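Local structure of VIN1 (Oscarella pearsei, 6BFI) at residues S129-M134 and E176-E181; R139-Y144 and P166-M171; F5-L10 and C125-E130; G196-Q201 and I240-I245. The protein probably binds actin filaments and may play a role in cell-cell adhesion, as a sponge homolog of vinculin. One frame throughout, in Å; residues are numbered along the deposited sequence.

Overall arrangement
The four contacts lie within consecutive helices of the vinculin-family chain, from helix 102-145 to helix 224-249, and the N-terminal segment that packs on them. Interactions 1, 2 and 3 share helix 102-145. Interactions 1 and 2 both join it to helix 154-178, with centres about 15 Å apart, and interaction 2 is nested within the chain loop that interaction 1 closes. Interaction 3 ends where interaction 1 begins, sharing Ser129 and Glu130, about 9 Å away between centres. Interaction 4 follows interactions 1 and 2 and pairs helices 185-215 and 224-249, its centre about 11 Å from that of interaction 2. Together the contacts tie four helices into one bundle and fasten the N-terminus to it.

Interaction 1 of 4, residues S129-M134 and E176-E181; sequences SEVRKM and EQRHPE
Arg178 meets both Val131 and Met134, and its aliphatic stem and its charged end take different partners. Met134 lies across the stem at about a right angle: SD is 3.7 Å from Arg178 CB, and the methyl carbon CE is 3.8 Å from Arg178 CD. Over one face of the guanidinium comes Val131, whose CG2 stands 3.8 Å from Arg178 NH2. The stem turns once, at chi2 (63°), and runs straight beyond it, which carries the guanidinium past Met134 to Val131. With its chain extended beyond CG, Met134 lays both SD and CE against the arginine stem. The backbones stay well apart, with Met134 CA 8.9 Å from Arg178 CA, and side chains fill the interval.

The buried guanidinium has its charge balanced chiefly by Asp127, one turn before Val131, by a salt bridge from NH2. Glu181 OE1 adds a long ion pair, 3.8 Å from Arg178 NH1. The contact joins consecutive helices of a vinculin-family helical bundle. Around these side chains, Leu249 of helix 224-249 touches both Met134 and Arg178, Val174 of helix 154-178 packs on Met134, and His179 turns to Leu191 and Leu195 of helix 185-215.

Interaction 2 of 4, residues R139-Y144 and P166-M171; sequences RSVQEY and PGMTSM
Val141 touches Met168 and Met171 across the contact, while the flat groups of Arg139 and Gln142 pair on the side of helix 102-145 turned away from 166-171. The Gln142 amide oxygen sits at the edge of the Arg139 guanidinium, in its plane: Arg139 NH1 donates to Gln142 OE1 over 3.1 Å, with an N-H...O angle of 154°. The donor also lies in the carbonyl plane of Gln142, on a lone pair, at a C=O...N angle of 135°. Both groups also reach Glu243 of helix 224-249, Arg139 NH1 by a salt bridge and Gln142 NE2 by a hydrogen bond, so that one carboxylate oxygen, OE2, takes up both and helps to fix how the amide is turned.

The contact with 166-171 itself is apolar. Helices 102-145 and 154-178 are consecutive members of a helical bundle and come close here, with Val141 CA only 5.9 Å from Gly167 CA; the glycine, having no side chain, puts nothing between the backbones. Val141 divides its two methyls between the methionines. CG1, set between the backbone N and the carbonyl carbon (chi1 52°), is 3.6 Å from Met171 SD, and Val141 CG2 is 3.6 Å from Met168 CE. Each methionine crosses the valine at about a right angle. Met168, bent at its second torsion, lays CE, SD and CG against Val141 CG2, whereas Met171 meets CG1 with its sulfur. Leu164 of helix 154-178 also packs against Val141, and Met168 continues onto Val198 and Ile202 of helix 185-215.

Interaction 3 of 4, residues F5-L10 and C125-E130; sequences FHTKTL and CADRSE
Asp127 OD1 has two polar partners, the guanidinium of Arg178 and the hydroxyl of Thr7. Thr7 OG1 donates to Asp127 OD1 over 3.5 Å, a weak bond, and the arginine is the stronger partner. Thr7 stands at the N-cap position of helix 8-32; its side chain makes no capping bond, and its hydroxyl lies toward Asp127, the two side chains running alongside each other and pointing opposite ways.

The other carboxylate oxygen faces His6. Asp127 OD2 lies at the ring edge, in the ring plane, and its nearest ring atom is the carbon His6 CE1, at 3.1 Å, whereas His6 NE2 is 3.8 Å from Asp127 OD2. This geometry makes it an edge contact through a ring carbon rather than a bond to a ring nitrogen. The carboxylate is turned almost perpendicular to the imidazole (82°), and the ring edge points at the oxygen without stacking. His6 CG lies between its own backbone N and carbonyl carbon (chi1 56°), which aims the ring at helix 102-145, while Asp127 CG, anti to the backbone N (chi1 -174°), reaches out to meet it. The backbones remain 8.7 Å apart from Thr7 CA to Asp127 CA, a gap the side chains span.

In this way the N-terminal segment leading into helix 8-32 is fastened to helix 102-145, where His6 also packs on Met124. Backbone bonds also join His6 to Thr183 and Lys8 to Glu181, Phe5 rests on helix 763-778, and Cys125 and Ala126 touch Phe70 of helix 68-97.

Interaction 4 of 4, residues G196-Q201 and I240-I245; sequences GTVREQ and IAIEEI
Thr197 is the first residue of 196-201 to touch helix 224-249, one position after Gly196. Its methyl carbon, Thr197 CG2, meets Ala241 CB at 3.8 Å. That methyl is anti to the backbone N, which places OG1 beside the N and lets the hydroxyl turn back to Ser193 O in a weak hydrogen bond within its own helix. Next comes Val198; Val198 CA and Ala241 CA, 6.9 Å apart, are the closest pair of CA atoms across the segments. Val198 CG2 lies 4.1 Å from Ala241 CB and 4.3 Å from Ile242 CG1, so one methyl bridges two consecutive residues. The valine torsion (chi1 177°) sets CG2 beside the backbone N, where it can face this helix, and CG1 anti to the backbone N, turned toward helix 154-178. At the end of the segment, Gln201 packs on Val234, Lys237 and Leu238 of helix 224-249.

The segments form a near-antiparallel pair from consecutive helices of the bundle, at 153° between their N-to-C directions, with axes 9.8 Å apart at closest approach. At this spacing the small Ala241 is met by both Thr197 and Val198, while the longer Ile242 bears on Val198 and on Cys138 and Leu145 of helix 102-145. No hydrogen bond crosses between the segments: the pairing rests on methyl and methylene groups, which implies association through shape and burial of apolar surface rather than through directional bonds.

Interaction 1 of 4, residues S129-M134 and E176-E181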
loop_
_atom_site.group_PDB
_atom_site.type_symbol
_atom_site.label_atom_id
_atom_site.label_comp_id
_atom_site.label_asym_id
_atom_site.label_seq_id
_atom_site.Cartn_x
_atom_site.Cartn_y
_atom_site.Cartn_z
ATOM N N SER A 129 22.458 12.221 -17.844
ATOM C CA SER A 129 22.209 13.354 -18.731
ATOM C C SER A 129 20.713 13.611 -18.877
ATOM O O SER A 129 20.241 14.746 -18.711
ATOM C CB SER A 129 22.857 13.098 -20.094
ATOM O OG SER A 129 22.670 14.195 -20.971
ATOM N N GLU A 130 19.947 12.554 -19.168
ATOM C CA GLU A 130 18.502 12.708 -19.327
ATOM C C GLU A 130 17.864 13.257 -18.056
ATOM O O GLU A 130 17.070 14.207 -18.105
ATOM C CB GLU A 130 17.870 11.369 -19.709
ATOM C CG GLU A 130 18.501 10.690 -20.916
ATOM C CD GLU A 130 18.254 11.434 -22.217
ATOM O OE1 GLU A 130 17.321 12.264 -22.274
ATOM O OE2 GLU A 130 18.998 11.184 -23.189
ATOM N N VAL A 131 18.207 12.677 -16.903
ATOM C CA VAL A 131 17.605 13.122 -15.648
ATOM C C VAL A 131 17.973 14.573 -15.361
ATOM O O VAL A 131 17.149 15.348 -14.860
ATOM C CB VAL A 131 18.013 12.188 -14.494
ATOM C CG1 VAL A 131 17.529 12.740 -13.163
ATOM C CG2 VAL A 131 17.447 10.796 -14.723
ATOM N N ARG A 132 19.206 14.972 -15.687
ATOM C CA ARG A 132 19.591 16.371 -15.512
ATOM C C ARG A 132 18.734 17.291 -16.375
ATOM O O ARG A 132 18.319 18.366 -15.925
ATOM C CB ARG A 132 21.073 16.564 -15.834
ATOM C CG ARG A 132 22.021 16.115 -14.732
ATOM C CD ARG A 132 23.407 16.711 -14.927
ATOM N NE ARG A 132 23.942 16.434 -16.258
ATOM C CZ ARG A 132 24.762 15.426 -16.540
ATOM N NH1 ARG A 132 25.149 14.593 -15.584
ATOM N NH2 ARG A 132 25.196 15.251 -17.781
ATOM N N LYS A 133 18.454 16.884 -17.617
ATOM C CA LYS A 133 17.583 17.686 -18.474
ATOM C C LYS A 133 16.183 17.818 -17.875
ATOM O O LYS A 133 15.651 18.931 -17.736
ATOM C CB LYS A 133 17.515 17.066 -19.870
ATOM C CG LYS A 133 16.558 17.770 -20.813
ATOM C CD LYS A 133 16.060 16.824 -21.893
ATOM C CE LYS A 133 15.245 15.684 -21.292
ATOM N NZ LYS A 133 14.049 16.180 -20.556
ATOM N N MET A 134 15.572 16.685 -17.511
ATOM C CA MET A 134 14.221 16.709 -16.954
ATOM C C MET A 134 14.154 17.589 -15.710
ATOM O O MET A 134 13.293 18.475 -15.602
ATOM C CB MET A 134 13.763 15.286 -16.627
ATOM C CG MET A 134 13.985 14.290 -17.751
ATOM S SD MET A 134 13.118 12.729 -17.494
ATOM C CE MET A 134 13.376 11.940 -19.082
ATOM N N GLU A 176 5.814 12.140 -18.380
ATOM C CA GLU A 176 5.008 11.096 -19.002
ATOM C C GLU A 176 5.807 10.265 -19.996
ATOM O O GLU A 176 5.438 9.116 -20.265
ATOM C CB GLU A 176 3.795 11.713 -19.698
ATOM C CG GLU A 176 2.550 11.788 -18.830
ATOM C CD GLU A 176 1.926 10.425 -18.581
ATOM O OE1 GLU A 176 2.200 9.486 -19.363
ATOM O OE2 GLU A 176 1.159 10.292 -17.604
ATOM N N GLN A 177 6.878 10.824 -20.561
ATOM C CA GLN A 177 7.810 10.029 -21.350
ATOM C C GLN A 177 8.696 9.163 -20.464
ATOM O O GLN A 177 9.057 8.047 -20.854
ATOM C CB GLN A 177 8.668 10.952 -22.222
ATOM C CG GLN A 177 9.931 10.320 -22.791
ATOM C CD GLN A 177 9.635 9.198 -23.760
ATOM O OE1 GLN A 177 8.558 9.146 -24.354
ATOM N NE2 GLN A 177 10.588 8.286 -23.921
ATOM N N ARG A 178 9.022 9.641 -19.263
ATOM C CA ARG A 178 10.008 8.967 -18.425
ATOM C C ARG A 178 9.421 7.762 -17.698
ATOM O O ARG A 178 10.011 6.676 -17.716
ATOM C CB ARG A 178 10.600 9.957 -17.422
ATOM C CG ARG A 178 11.532 9.335 -16.398
ATOM C CD ARG A 178 12.766 8.731 -17.053
ATOM N NE ARG A 178 13.751 8.319 -16.056
ATOM C CZ ARG A 178 14.933 7.784 -16.345
ATOM N NH1 ARG A 178 15.288 7.587 -17.609
ATOM N NH2 ARG A 178 15.763 7.444 -15.368
ATOM N N HIS A 179 8.262 7.926 -17.048
ATOM C CA HIS A 179 7.822 6.867 -16.137
ATOM C C HIS A 179 7.484 5.530 -16.809
ATOM O O HIS A 179 7.536 4.497 -16.129
ATOM C CB HIS A 179 6.645 7.344 -15.272
ATOM C CG HIS A 179 5.344 7.494 -16.000
ATOM N ND1 HIS A 179 4.602 6.418 -16.435
ATOM C CD2 HIS A 179 4.630 8.599 -16.326
ATOM C CE1 HIS A 179 3.501 6.854 -17.022
ATOM N NE2 HIS A 179 3.493 8.173 -16.967
ATOM N N PRO A 180 7.147 5.466 -18.105
ATOM C CA PRO A 180 7.039 4.145 -18.749
ATOM C C PRO A 180 8.369 3.424 -18.930
ATOM O O PRO A 180 8.372 2.271 -19.380
ATOM C CB PRO A 180 6.405 4.468 -20.110
ATOM C CG PRO A 180 5.666 5.726 -19.883
ATOM C CD PRO A 180 6.537 6.508 -18.952
ATOM N N GLU A 181 9.496 4.054 -18.602
ATOM C CA GLU A 181 10.799 3.425 -18.767
ATOM C C GLU A 181 11.357 2.846 -17.474
ATOM O O GLU A 181 12.354 2.120 -17.523
ATOM C CB GLU A 181 11.804 4.430 -19.347
ATOM C CG GLU A 181 11.519 4.828 -20.786
ATOM C CD GLU A 181 12.522 5.832 -21.327
ATOM O OE1 GLU A 181 13.149 6.548 -20.518
ATOM O OE2 GLU A 181 12.685 5.902 -22.564
#

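Interaction 2 of 4, residues R139-Y144 and P166-M171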
loop_
_atom_site.group_PDB
_atom_site.type_symbol
_atom_site.label_atom_id
_atom_site.label_comp_id
_atom_site.label_asym_id
_atom_site.label_seq_id
_atom_site.Cartn_x
_atom_site.Cartn_y
_atom_site.Cartn_z
ATOM N N ARG A 139 12.721 22.428 -12.641
ATOM C CA ARG A 139 13.204 23.568 -11.870
ATOM C C ARG A 139 12.758 24.881 -12.495
ATOM O O ARG A 139 12.366 25.808 -11.779
ATOM C CB ARG A 139 14.728 23.528 -11.752
ATOM C CG ARG A 139 15.275 22.460 -10.817
ATOM C CD ARG A 139 14.750 22.618 -9.400
ATOM N NE ARG A 139 15.570 21.881 -8.442
ATOM C CZ ARG A 139 15.228 21.654 -7.178
ATOM N NH1 ARG A 139 14.068 22.095 -6.711
ATOM N NH2 ARG A 139 16.045 20.979 -6.381
ATOM N N SER A 140 12.809 24.985 -13.826
ATOM C CA SER A 140 12.393 26.226 -14.473
ATOM C C SER A 140 10.924 26.529 -14.187
ATOM O O SER A 140 10.582 27.630 -13.731
ATOM C CB SER A 140 12.649 26.158 -15.980
ATOM O OG SER A 140 11.743 25.282 -16.623
ATOM N N VAL A 141 10.040 25.554 -14.426
ATOM C CA VAL A 141 8.616 25.816 -14.214
ATOM C C VAL A 141 8.327 26.053 -12.733
ATOM O O VAL A 141 7.535 26.939 -12.370
ATOM C CB VAL A 141 7.769 24.669 -14.797
ATOM C CG1 VAL A 141 8.247 23.332 -14.281
ATOM C CG2 VAL A 141 6.300 24.873 -14.477
ATOM N N GLN A 142 8.983 25.290 -11.857
ATOM C CA GLN A 142 8.801 25.484 -10.422
ATOM C C GLN A 142 9.208 26.890 -9.999
ATOM O O GLN A 142 8.522 27.527 -9.190
ATOM C CB GLN A 142 9.605 24.440 -9.654
ATOM C CG GLN A 142 9.436 24.513 -8.156
ATOM C CD GLN A 142 10.403 23.612 -7.425
ATOM O OE1 GLN A 142 11.560 23.466 -7.825
ATOM N NE2 GLN A 142 9.935 22.995 -6.351
ATOM N N GLU A 143 10.319 27.392 -10.538
ATOM C CA GLU A 143 10.744 28.753 -10.231
ATOM C C GLU A 143 9.743 29.774 -10.753
ATOM O O GLU A 143 9.455 30.768 -10.077
ATOM C CB GLU A 143 12.131 29.019 -10.816
ATOM C CG GLU A 143 13.260 28.290 -10.105
ATOM C CD GLU A 143 14.528 28.229 -10.934
ATOM O OE1 GLU A 143 14.567 28.856 -12.016
ATOM O OE2 GLU A 143 15.485 27.550 -10.506
ATOM N N TYR A 144 9.193 29.546 -11.950
ATOM C CA TYR A 144 8.233 30.503 -12.488
ATOM C C TYR A 144 6.902 30.478 -11.747
ATOM O O TYR A 144 6.130 31.436 -11.861
ATOM C CB TYR A 144 7.997 30.256 -13.979
ATOM C CG TYR A 144 7.194 31.359 -14.638
ATOM C CD1 TYR A 144 7.688 32.656 -14.705
ATOM C CD2 TYR A 144 5.942 31.107 -15.183
ATOM C CE1 TYR A 144 6.959 33.668 -15.299
ATOM C CE2 TYR A 144 5.208 32.113 -15.781
ATOM C CZ TYR A 144 5.722 33.391 -15.836
ATOM O OH TYR A 144 4.993 34.394 -16.428
ATOM N N PRO A 166 2.979 26.592 -21.682
ATOM C CA PRO A 166 3.960 25.820 -22.465
ATOM C C PRO A 166 5.015 25.140 -21.610
ATOM O O PRO A 166 5.427 24.015 -21.923
ATOM C CB PRO A 166 4.568 26.876 -23.400
ATOM C CG PRO A 166 4.382 28.158 -22.687
ATOM C CD PRO A 166 3.061 28.032 -21.990
ATOM N N GLY A 167 5.463 25.789 -20.533
ATOM C CA GLY A 167 6.412 25.145 -19.638
ATOM C C GLY A 167 5.823 23.932 -18.942
ATOM O O GLY A 167 6.464 22.878 -18.862
ATOM N N MET A 168 4.592 24.060 -18.437
ATOM C CA MET A 168 3.920 22.926 -17.809
ATOM C C MET A 168 3.756 21.771 -18.787
ATOM O O MET A 168 3.987 20.607 -18.429
ATOM C CB MET A 168 2.560 23.358 -17.260
ATOM C CG MET A 168 2.618 24.017 -15.894
ATOM S SD MET A 168 3.088 22.846 -14.609
ATOM C CE MET A 168 3.085 23.895 -13.158
ATOM N N THR A 169 3.361 22.070 -20.029
ATOM C CA THR A 169 3.238 21.016 -21.032
ATOM C C THR A 169 4.587 20.359 -21.305
ATOM O O THR A 169 4.678 19.128 -21.417
ATOM C CB THR A 169 2.636 21.585 -22.317
ATOM O OG1 THR A 169 1.272 21.955 -22.082
ATOM C CG2 THR A 169 2.689 20.561 -23.442
ATOM N N SER A 170 5.651 21.163 -21.392
ATOM C CA SER A 170 6.984 20.613 -21.616
ATOM C C SER A 170 7.426 19.718 -20.465
ATOM O O SER A 170 8.160 18.748 -20.681
ATOM C CB SER A 170 7.993 21.742 -21.819
ATOM O OG SER A 170 8.182 22.475 -20.621
ATOM N N MET A 171 7.000 20.027 -19.239
ATOM C CA MET A 171 7.335 19.163 -18.110
ATOM C C MET A 171 6.538 17.864 -18.161
ATOM O O MET A 171 7.094 16.771 -17.977
ATOM C CB MET A 171 7.085 19.899 -16.794
ATOM C CG MET A 171 7.429 19.086 -15.556
ATOM S SD MET A 171 7.059 19.947 -14.013
ATOM C CE MET A 171 5.273 20.038 -14.097
#

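Interaction 3 of 4, residues F5-L10 and C125-E130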
loop_
_atom_site.group_PDB
_atom_site.type_symbol
_atom_site.label_atom_id
_atom_site.label_comp_id
_atom_site.label_asym_id
_atom_site.label_seq_id
_atom_site.Cartn_x
_atom_site.Cartn_y
_atom_site.Cartn_z
ATOM N N PHE A 5 19.869 -1.001 -12.449
ATOM C CA PHE A 5 18.815 -1.607 -13.256
ATOM C C PHE A 5 17.473 -0.926 -13.022
ATOM O O PHE A 5 16.427 -1.582 -13.085
ATOM C CB PHE A 5 18.687 -3.114 -12.984
ATOM C CG PHE A 5 19.408 -3.575 -11.751
ATOM C CD1 PHE A 5 18.920 -3.273 -10.488
ATOM C CD2 PHE A 5 20.569 -4.323 -11.855
ATOM C CE1 PHE A 5 19.584 -3.705 -9.351
ATOM C CE2 PHE A 5 21.238 -4.757 -10.725
ATOM C CZ PHE A 5 20.745 -4.447 -9.471
ATOM N N HIS A 6 17.483 0.381 -12.756
ATOM C CA HIS A 6 16.264 1.156 -12.552
ATOM C C HIS A 6 15.567 1.512 -13.857
ATOM O O HIS A 6 14.533 2.188 -13.824
ATOM C CB HIS A 6 16.582 2.437 -11.773
ATOM C CG HIS A 6 17.626 3.293 -12.421
ATOM N ND1 HIS A 6 17.320 4.447 -13.111
ATOM C CD2 HIS A 6 18.972 3.160 -12.488
ATOM C CE1 HIS A 6 18.433 4.990 -13.571
ATOM N NE2 HIS A 6 19.449 4.228 -13.208
ATOM N N THR A 7 16.094 1.059 -14.992
ATOM C CA THR A 7 15.604 1.425 -16.310
ATOM C C THR A 7 15.468 0.167 -17.159
ATOM O O THR A 7 16.318 -0.726 -17.094
ATOM C CB THR A 7 16.559 2.443 -16.964
ATOM O OG1 THR A 7 16.194 3.772 -16.565
ATOM C CG2 THR A 7 16.534 2.347 -18.474
ATOM N N LYS A 8 14.381 0.095 -17.938
ATOM C CA LYS A 8 14.144 -1.070 -18.786
ATOM C C LYS A 8 15.274 -1.288 -19.786
ATOM O O LYS A 8 15.562 -2.433 -20.152
ATOM C CB LYS A 8 12.811 -0.927 -19.519
ATOM C CG LYS A 8 11.597 -0.986 -18.610
ATOM C CD LYS A 8 10.315 -0.704 -19.378
ATOM C CE LYS A 8 9.097 -0.824 -18.480
ATOM N NZ LYS A 8 7.837 -0.570 -19.231
ATOM N N THR A 9 15.914 -0.212 -20.246
ATOM C CA THR A 9 17.083 -0.362 -21.108
ATOM C C THR A 9 18.258 -0.955 -20.339
ATOM O O THR A 9 18.965 -1.834 -20.852
ATOM C CB THR A 9 17.466 0.989 -21.713
ATOM O OG1 THR A 9 16.385 1.475 -22.518
ATOM C CG2 THR A 9 18.717 0.860 -22.570
ATOM N N LEU A 10 18.477 -0.487 -19.107
ATOM C CA LEU A 10 19.551 -1.024 -18.277
ATOM C C LEU A 10 19.386 -2.522 -18.066
ATOM O O LEU A 10 20.297 -3.303 -18.353
ATOM C CB LEU A 10 19.586 -0.296 -16.933
ATOM C CG LEU A 10 20.440 0.967 -16.854
ATOM C CD1 LEU A 10 20.214 1.674 -15.530
ATOM C CD2 LEU A 10 21.906 0.617 -17.022
ATOM N N CYS A 125 25.837 7.246 -17.535
ATOM C CA CYS A 125 26.134 8.649 -17.817
ATOM C C CYS A 125 25.077 9.253 -18.738
ATOM O O CYS A 125 24.682 10.415 -18.568
ATOM C CB CYS A 125 27.541 8.801 -18.403
ATOM S SG CYS A 125 27.937 7.767 -19.825
ATOM N N ALA A 126 24.582 8.465 -19.697
ATOM C CA ALA A 126 23.465 8.911 -20.523
ATOM C C ALA A 126 22.207 9.113 -19.684
ATOM O O ALA A 126 21.524 10.139 -19.804
ATOM C CB ALA A 126 23.211 7.900 -21.644
ATOM N N ASP A 127 21.886 8.138 -18.824
ATOM C CA ASP A 127 20.709 8.275 -17.967
ATOM C C ASP A 127 20.811 9.510 -17.078
ATOM O O ASP A 127 19.818 10.215 -16.861
ATOM C CB ASP A 127 20.527 7.015 -17.119
ATOM C CG ASP A 127 19.234 7.032 -16.319
ATOM O OD1 ASP A 127 18.205 6.563 -16.848
ATOM O OD2 ASP A 127 19.245 7.514 -15.165
ATOM N N ARG A 128 22.010 9.790 -16.559
ATOM C CA ARG A 128 22.208 10.987 -15.750
ATOM C C ARG A 128 22.026 12.249 -16.581
ATOM O O ARG A 128 21.501 13.251 -16.083
ATOM C CB ARG A 128 23.594 10.968 -15.108
ATOM C CG ARG A 128 23.697 10.108 -13.862
ATOM C CD ARG A 128 25.091 10.183 -13.268
ATOM N NE ARG A 128 26.092 9.616 -14.165
ATOM C CZ ARG A 128 27.402 9.683 -13.960
ATOM N NH1 ARG A 128 27.875 10.300 -12.885
ATOM N NH2 ARG A 128 28.241 9.137 -14.830
ATOM N N SER A 129 22.458 12.221 -17.844
ATOM C CA SER A 129 22.209 13.354 -18.731
ATOM C C SER A 129 20.713 13.611 -18.877
ATOM O O SER A 129 20.241 14.746 -18.711
ATOM C CB SER A 129 22.857 13.098 -20.094
ATOM O OG SER A 129 22.670 14.195 -20.971
ATOM N N GLU A 130 19.947 12.554 -19.168
ATOM C CA GLU A 130 18.502 12.708 -19.327
ATOM C C GLU A 130 17.864 13.257 -18.056
ATOM O O GLU A 130 17.070 14.207 -18.105
ATOM C CB GLU A 130 17.870 11.369 -19.709
ATOM C CG GLU A 130 18.501 10.690 -20.916
ATOM C CD GLU A 130 18.254 11.434 -22.217
ATOM O OE1 GLU A 130 17.321 12.264 -22.274
ATOM O OE2 GLU A 130 18.998 11.184 -23.189
#

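Interaction 4 of 4, residues G196-Q201 and I240-I245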
loop_
_atom_site.group_PDB
_atom_site.type_symbol
_atom_site.label_atom_id
_atom_site.label_comp_id
_atom_site.label_asym_id
_atom_site.label_seq_id
_atom_site.Cartn_x
_atom_site.Cartn_y
_atom_site.Cartn_z
ATOM N N GLY A 196 -0.835 13.878 -11.904
ATOM C CA GLY A 196 -2.244 14.164 -11.687
ATOM C C GLY A 196 -2.459 15.374 -10.799
ATOM O O GLY A 196 -3.315 16.220 -11.081
ATOM N N THR A 197 -1.670 15.484 -9.722
ATOM C CA THR A 197 -1.790 16.634 -8.829
ATOM C C THR A 197 -1.573 17.943 -9.580
ATOM O O THR A 197 -2.378 18.875 -9.469
ATOM C CB THR A 197 -0.800 16.509 -7.670
ATOM O OG1 THR A 197 -1.225 15.466 -6.786
ATOM C CG2 THR A 197 -0.714 17.819 -6.897
ATOM N N VAL A 198 -0.495 18.028 -10.363
ATOM C CA VAL A 198 -0.215 19.261 -11.098
ATOM C C VAL A 198 -1.344 19.568 -12.079
ATOM O O VAL A 198 -1.847 20.703 -12.147
ATOM C CB VAL A 198 1.146 19.161 -11.813
ATOM C CG1 VAL A 198 1.408 20.413 -12.627
ATOM C CG2 VAL A 198 2.259 18.941 -10.803
ATOM N N ARG A 199 -1.780 18.553 -12.832
ATOM C CA ARG A 199 -2.798 18.763 -13.857
ATOM C C ARG A 199 -4.115 19.242 -13.255
ATOM O O ARG A 199 -4.810 20.074 -13.851
ATOM C CB ARG A 199 -3.008 17.479 -14.661
ATOM C CG ARG A 199 -2.543 17.571 -16.109
ATOM C CD ARG A 199 -2.935 16.336 -16.909
ATOM N NE ARG A 199 -1.997 15.229 -16.738
ATOM C CZ ARG A 199 -1.023 14.937 -17.595
ATOM N NH1 ARG A 199 -0.857 15.669 -18.687
ATOM N NH2 ARG A 199 -0.216 13.910 -17.361
ATOM N N GLU A 200 -4.477 18.734 -12.075
ATOM C CA GLU A 200 -5.700 19.194 -11.429
ATOM C C GLU A 200 -5.516 20.524 -10.710
ATOM O O GLU A 200 -6.507 21.224 -10.479
ATOM C CB GLU A 200 -6.232 18.139 -10.452
ATOM C CG GLU A 200 -5.342 17.842 -9.258
ATOM C CD GLU A 200 -5.937 16.787 -8.339
ATOM O OE1 GLU A 200 -6.658 17.158 -7.388
ATOM O OE2 GLU A 200 -5.692 15.584 -8.576
ATOM N N GLN A 201 -4.280 20.904 -10.377
ATOM C CA GLN A 201 -4.053 22.123 -9.612
ATOM C C GLN A 201 -3.850 23.370 -10.467
ATOM O O GLN A 201 -4.008 24.480 -9.945
ATOM C CB GLN A 201 -2.847 21.956 -8.683
ATOM C CG GLN A 201 -3.119 21.087 -7.467
ATOM C CD GLN A 201 -4.343 21.534 -6.692
ATOM O OE1 GLN A 201 -4.377 22.634 -6.142
ATOM N NE2 GLN A 201 -5.355 20.679 -6.646
ATOM N N ILE A 240 5.366 21.661 -4.022
ATOM C CA ILE A 240 5.710 20.415 -3.348
ATOM C C ILE A 240 5.602 19.237 -4.309
ATOM O O ILE A 240 6.491 18.376 -4.355
ATOM C CB ILE A 240 4.819 20.230 -2.106
ATOM C CG1 ILE A 240 5.278 21.171 -0.987
ATOM C CG2 ILE A 240 4.816 18.778 -1.644
ATOM C CD1 ILE A 240 4.338 21.236 0.191
ATOM N N ALA A 241 4.524 19.184 -5.098
ATOM C CA ALA A 241 4.389 18.113 -6.081
ATOM C C ALA A 241 5.568 18.091 -7.046
ATOM O O ALA A 241 6.105 17.020 -7.358
ATOM C CB ALA A 241 3.077 18.264 -6.849
ATOM N N ILE A 242 5.993 19.262 -7.525
ATOM C CA ILE A 242 7.119 19.304 -8.454
ATOM C C ILE A 242 8.411 18.903 -7.750
ATOM O O ILE A 242 9.277 18.246 -8.346
ATOM C CB ILE A 242 7.222 20.695 -9.103
ATOM C CG1 ILE A 242 5.993 20.962 -9.968
ATOM C CG2 ILE A 242 8.488 20.807 -9.946
ATOM C CD1 ILE A 242 6.024 22.311 -10.678
ATOM N N GLU A 243 8.565 19.282 -6.478
ATOM C CA GLU A 243 9.708 18.816 -5.696
ATOM C C GLU A 243 9.757 17.294 -5.659
ATOM O O GLU A 243 10.816 16.688 -5.865
ATOM C CB GLU A 243 9.646 19.376 -4.274
ATOM C CG GLU A 243 10.218 20.769 -4.115
ATOM C CD GLU A 243 11.725 20.801 -4.262
ATOM O OE1 GLU A 243 12.404 19.987 -3.601
ATOM O OE2 GLU A 243 12.231 21.638 -5.040
ATOM N N GLU A 244 8.611 16.659 -5.401
ATOM C CA GLU A 244 8.582 15.203 -5.325
ATOM C C GLU A 244 8.865 14.575 -6.683
ATOM O O GLU A 244 9.559 13.556 -6.764
ATOM C CB GLU A 244 7.236 14.727 -4.775
ATOM C CG GLU A 244 7.179 13.236 -4.465
ATOM C CD GLU A 244 8.033 12.843 -3.272
ATOM O OE1 GLU A 244 8.543 13.743 -2.572
ATOM O OE2 GLU A 244 8.195 11.629 -3.031
ATOM N N ILE A 245 8.339 15.167 -7.759
ATOM C CA ILE A 245 8.676 14.692 -9.100
ATOM C C ILE A 245 10.183 14.732 -9.309
ATOM O O ILE A 245 10.776 13.787 -9.841
ATOM C CB ILE A 245 7.938 15.516 -10.171
ATOM C CG1 ILE A 245 6.505 15.016 -10.340
ATOM C CG2 ILE A 245 8.667 15.447 -11.503
ATOM C CD1 ILE A 245 5.696 15.812 -11.339
#